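PDB 3LJN: hypothetical protein from Leishmania major, which is of unknown function but, as an ankyrin repeat protein, probably binds other proteins. Local coordinates for residues 165-169 with 201-207; 191-195 with 229-233. All coordinates share one frame; numbering follows the deposited sequence.

Contacts 1 and 2 lie side by side in the ankyrin stack, their centres about 12 Å apart, and share helix 186-195 and the loop that follows it. Contact 1 pairs the loop after helix 153-162 with the loop after helix 186-195, whereas contact 2 pairs the end of helix 186-195 with residues 229-233, on and following helix 224-231. Their segments alternate along the chain: 165-169, 191-195, 201-207, 229-233. The two contacts also touch, since Met-233 packs on Leu-202 and Leu-204 while Pro-166 approaches the backbone of Met-192. Loops and helices are thus stacked together, as in the elongated solenoid that ankyrin repeats build.

Contact 1: residues 165-169 with 201-207; sequences SPTAK and SLRLDYA
The hydroxyl OG1 of Thr-167 is gripped from two directions: it accepts a hydrogen bond from the backbone N of Arg-203 at 3.2 Å and donates one to OG of Ser-165 in its own loop. The bond from Arg-203 is fairly straight, 161° at the hydrogen, and ties together two loops of the ankyrin stack. Ser-165 OG also accepts from the backbone N of Thr-167 at 3.2 Å, an ST turn laid over the type I turn from Ser-165 to Ala-168. With chi1 at 65°, OG1 of Thr-167 lies between its own N and carbonyl carbon, turned to Ser-165 and Arg-203 alike. Threonine suits this place because the hydroxyl takes the hydrogen bonds while the methyl CG2 adds apolar contact with Leu-202 CB beside it. Next to it the Pro-166 ring, a compact apolar group in a turn, packs its CB against CD2 of Leu-202 at 3.9 Å.

A second type I turn, Arg-203 to Tyr-206, brings the tyrosine ring back to residues 165-169. Thr-167 O meets the ring edge in its plane, where CD2 and CE2 present their weakly positive hydrogens. Arg-203 CB covers one face, and on the opposite face lies the extended chain of Lys-169, a place that suits lysine, whose methylenes pack on the ring while its ammonium extends past it to a salt bridge with Asp-173. The cation-pi contact with the ring is off-centre, Lys-169 NZ being 4.6 Å from the centroid. The methylene just before NZ makes the closer contact: Lys-169 CE stands 3.8 Å from the centroid of the Tyr-206 ring, 20° off its normal.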
# COMPACT_ATOMS: atom_id res chain seq x y z
N SER A 165 -3.90 -5.16 3.80
CA SER A 165 -2.97 -4.31 4.56
C SER A 165 -2.59 -3.01 3.84
O SER A 165 -2.09 -3.04 2.72
CB SER A 165 -1.70 -5.09 4.89
OG SER A 165 -0.77 -4.27 5.57
N PRO A 166 -2.81 -1.86 4.48
CA PRO A 166 -2.40 -0.62 3.82
C PRO A 166 -0.89 -0.47 3.65
O PRO A 166 -0.45 0.53 3.10
CB PRO A 166 -2.94 0.47 4.74
CG PRO A 166 -4.12 -0.14 5.36
CD PRO A 166 -3.75 -1.59 5.59
N THR A 167 -0.12 -1.44 4.14
CA THR A 167 1.33 -1.45 3.96
C THR A 167 1.81 -2.69 3.22
O THR A 167 2.95 -3.10 3.37
CB THR A 167 2.05 -1.40 5.31
OG1 THR A 167 1.77 -2.60 6.04
CG2 THR A 167 1.62 -0.20 6.12
N ALA A 168 0.93 -3.30 2.42
CA ALA A 168 1.32 -4.43 1.57
C ALA A 168 2.39 -3.97 0.57
O ALA A 168 2.33 -2.86 0.09
CB ALA A 168 0.12 -4.98 0.84
N LYS A 169 3.36 -4.82 0.26
CA LYS A 169 4.43 -4.44 -0.66
C LYS A 169 4.15 -4.92 -2.06
O LYS A 169 3.87 -6.10 -2.25
CB LYS A 169 5.77 -5.03 -0.21
CG LYS A 169 6.53 -4.16 0.79
CD LYS A 169 7.98 -4.61 0.90
CE LYS A 169 8.73 -3.78 1.93
NZ LYS A 169 10.19 -4.12 2.03
N SER A 201 -1.41 -2.71 13.02
CA SER A 201 -1.26 -3.71 11.96
C SER A 201 -0.49 -3.15 10.76
O SER A 201 -0.30 -3.83 9.76
CB SER A 201 -2.65 -4.16 11.50
OG SER A 201 -3.50 -3.04 11.29
N LEU A 202 -0.07 -1.89 10.85
CA LEU A 202 0.65 -1.24 9.77
C LEU A 202 2.11 -1.51 10.00
O LEU A 202 2.57 -1.46 11.13
CB LEU A 202 0.41 0.27 9.79
CG LEU A 202 -1.05 0.73 9.76
CD1 LEU A 202 -1.15 2.18 10.20
CD2 LEU A 202 -1.64 0.53 8.37
N ARG A 203 2.85 -1.78 8.93
CA ARG A 203 4.29 -1.99 8.98
C ARG A 203 5.01 -0.73 8.55
O ARG A 203 5.45 -0.61 7.41
CB ARG A 203 4.68 -3.15 8.09
CG ARG A 203 3.99 -4.44 8.45
CD ARG A 203 4.41 -4.91 9.81
NE ARG A 203 5.79 -5.36 9.82
CZ ARG A 203 6.20 -6.54 9.33
NH1 ARG A 203 5.34 -7.40 8.79
NH2 ARG A 203 7.49 -6.86 9.39
N LEU A 204 5.12 0.21 9.48
CA LEU A 204 5.71 1.51 9.20
C LEU A 204 7.24 1.44 9.26
O LEU A 204 7.91 2.48 9.25
CB LEU A 204 5.19 2.53 10.21
CG LEU A 204 3.67 2.63 10.35
CD1 LEU A 204 3.32 3.69 11.39
CD2 LEU A 204 3.01 2.93 9.02
N ASP A 205 7.76 0.22 9.33
CA ASP A 205 9.20 -0.05 9.21
C ASP A 205 9.60 -0.39 7.77
O ASP A 205 10.78 -0.50 7.48
CB ASP A 205 9.64 -1.17 10.18
CG ASP A 205 8.95 -2.53 9.90
OD1 ASP A 205 7.78 -2.55 9.47
OD2 ASP A 205 9.59 -3.59 10.13
N TYR A 206 8.61 -0.55 6.88
CA TYR A 206 8.87 -0.81 5.46
C TYR A 206 9.36 0.44 4.76
O TYR A 206 8.80 1.52 4.95
CB TYR A 206 7.61 -1.30 4.75
CG TYR A 206 7.20 -2.73 5.01
CD1 TYR A 206 8.05 -3.62 5.65
CD2 TYR A 206 5.98 -3.20 4.58
CE1 TYR A 206 7.68 -4.93 5.88
CE2 TYR A 206 5.59 -4.52 4.79
CZ TYR A 206 6.45 -5.37 5.45
OH TYR A 206 6.10 -6.69 5.68
N ALA A 207 10.38 0.29 3.92
CA ALA A 207 10.97 1.41 3.18
C ALA A 207 11.16 1.03 1.71
O ALA A 207 11.41 -0.14 1.39
CB ALA A 207 12.30 1.80 3.80

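Contact 2: residues 191-195 with 229-233; sequences LMMDT and RFVEM
Met-193, modelled as selenomethionine, reaches across from helix 186-195 to residues 229-233, on and following helix 224-231, in the ankyrin stack. Its CB points toward the other segment and lies 4.3 Å from NH1 of Arg-229. Beyond CG, the selenium stands obliquely to the Phe-230 ring, 5.1 Å from its centroid, in a Met-aromatic contact. The terminal CE lies over one face of that ring, off its centre, and also faces SE of Met-233, likewise selenomethionine. The carbons modelled there stand closer than van der Waals contact allows, so the exact fit of this methyl is doubtful. A long, flexible, unbranched residue suits spanning the distance between two helices.

At the exposed margin, Asp-194 OD1 meets NH1 of Arg-229 at the edge of the guanidinium, forming a salt bridge of 2.9 Å. The long, bent arginine chain brings its charge from one helix to the short aspartate on the other. The hydrogen bond within the bridge is weak, bent to 121° at the hydrogen, and the carboxylate and guanidinium planes are 47° apart. Attraction between opposite charges therefore probably matters more than directional bonding, whereas the Met-193 and Phe-230 pairing is apolar and needs no directed bond.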
# COMPACT_ATOMS: atom_id res chain seq x y z
N LEU A 191 -9.19 7.39 4.37
CA LEU A 191 -10.03 6.21 4.46
C LEU A 191 -9.22 4.99 4.92
O LEU A 191 -9.64 4.29 5.82
CB LEU A 191 -10.71 5.93 3.12
CG LEU A 191 -11.77 4.83 3.13
CD1 LEU A 191 -12.85 5.16 4.12
CD2 LEU A 191 -12.35 4.64 1.75
N MSE A 192 -8.06 4.77 4.31
CA MSE A 192 -7.22 3.63 4.70
C MSE A 192 -6.80 3.69 6.16
O MSE A 192 -6.90 2.71 6.87
CB MSE A 192 -5.98 3.52 3.80
CG MSE A 192 -6.26 2.81 2.48
SE MSE A 192 -4.71 2.60 1.28
CE MSE A 192 -4.01 4.42 1.34
N MSE A 193 -6.33 4.85 6.60
CA MSE A 193 -5.85 5.02 7.97
C MSE A 193 -6.96 5.09 9.00
O MSE A 193 -6.73 4.80 10.17
CB MSE A 193 -5.02 6.28 8.09
CG MSE A 193 -3.56 6.09 7.74
SE MSE A 193 -2.80 7.88 7.38
CE MSE A 193 -0.98 7.66 8.10
N ASP A 194 -8.16 5.50 8.59
CA ASP A 194 -9.28 5.61 9.53
C ASP A 194 -10.13 4.33 9.56
O ASP A 194 -10.68 3.97 10.59
CB ASP A 194 -10.12 6.85 9.21
CG ASP A 194 -9.26 8.15 9.16
OD1 ASP A 194 -8.01 8.05 9.32
OD2 ASP A 194 -9.82 9.25 8.94
N THR A 195 -10.20 3.63 8.43
CA THR A 195 -10.90 2.34 8.33
C THR A 195 -10.11 1.20 8.94
O THR A 195 -10.70 0.23 9.40
CB THR A 195 -11.15 1.96 6.85
OG1 THR A 195 -11.75 3.08 6.17
CG2 THR A 195 -12.08 0.76 6.73
N ARG A 229 0.43 12.36 11.98
CA ARG A 229 -0.30 11.13 12.29
C ARG A 229 0.63 9.93 12.26
O ARG A 229 0.44 8.97 13.00
CB ARG A 229 -1.45 10.89 11.32
CG ARG A 229 -2.65 11.78 11.55
CD ARG A 229 -3.94 11.02 11.30
NE ARG A 229 -4.13 9.94 12.26
CZ ARG A 229 -5.10 9.02 12.20
NH1 ARG A 229 -6.00 9.04 11.21
NH2 ARG A 229 -5.17 8.08 13.14
N PHE A 230 1.62 9.98 11.39
CA PHE A 230 2.62 8.94 11.36
C PHE A 230 3.44 8.96 12.65
O PHE A 230 3.68 7.91 13.25
CB PHE A 230 3.52 9.08 10.13
CG PHE A 230 2.87 8.60 8.85
CD1 PHE A 230 2.48 7.28 8.72
CD2 PHE A 230 2.70 9.46 7.78
CE1 PHE A 230 1.90 6.83 7.54
CE2 PHE A 230 2.12 9.01 6.60
CZ PHE A 230 1.72 7.71 6.48
N VAL A 231 3.85 10.14 13.09
CA VAL A 231 4.62 10.28 14.33
C VAL A 231 3.85 9.74 15.53
O VAL A 231 4.39 9.01 16.36
CB VAL A 231 5.02 11.75 14.55
CG1 VAL A 231 5.41 12.00 15.98
CG2 VAL A 231 6.15 12.12 13.63
N GLU A 232 2.57 10.10 15.61
CA GLU A 232 1.70 9.69 16.70
C GLU A 232 1.23 8.25 16.57
O GLU A 232 0.57 7.73 17.45
CB GLU A 232 0.48 10.61 16.76
CG GLU A 232 0.83 12.07 17.07
CD GLU A 232 -0.31 13.04 16.79
OE1 GLU A 232 -1.15 12.74 15.89
OE2 GLU A 232 -0.35 14.09 17.47
N MSE A 233 1.55 7.62 15.44
CA MSE A 233 1.45 6.18 15.30
C MSE A 233 2.77 5.51 15.66
O MSE A 233 3.00 4.35 15.31
CB MSE A 233 1.05 5.83 13.88
CG MSE A 233 -0.42 6.03 13.62
SE MSE A 233 -0.89 5.92 11.73
CE MSE A 233 -2.82 5.53 11.96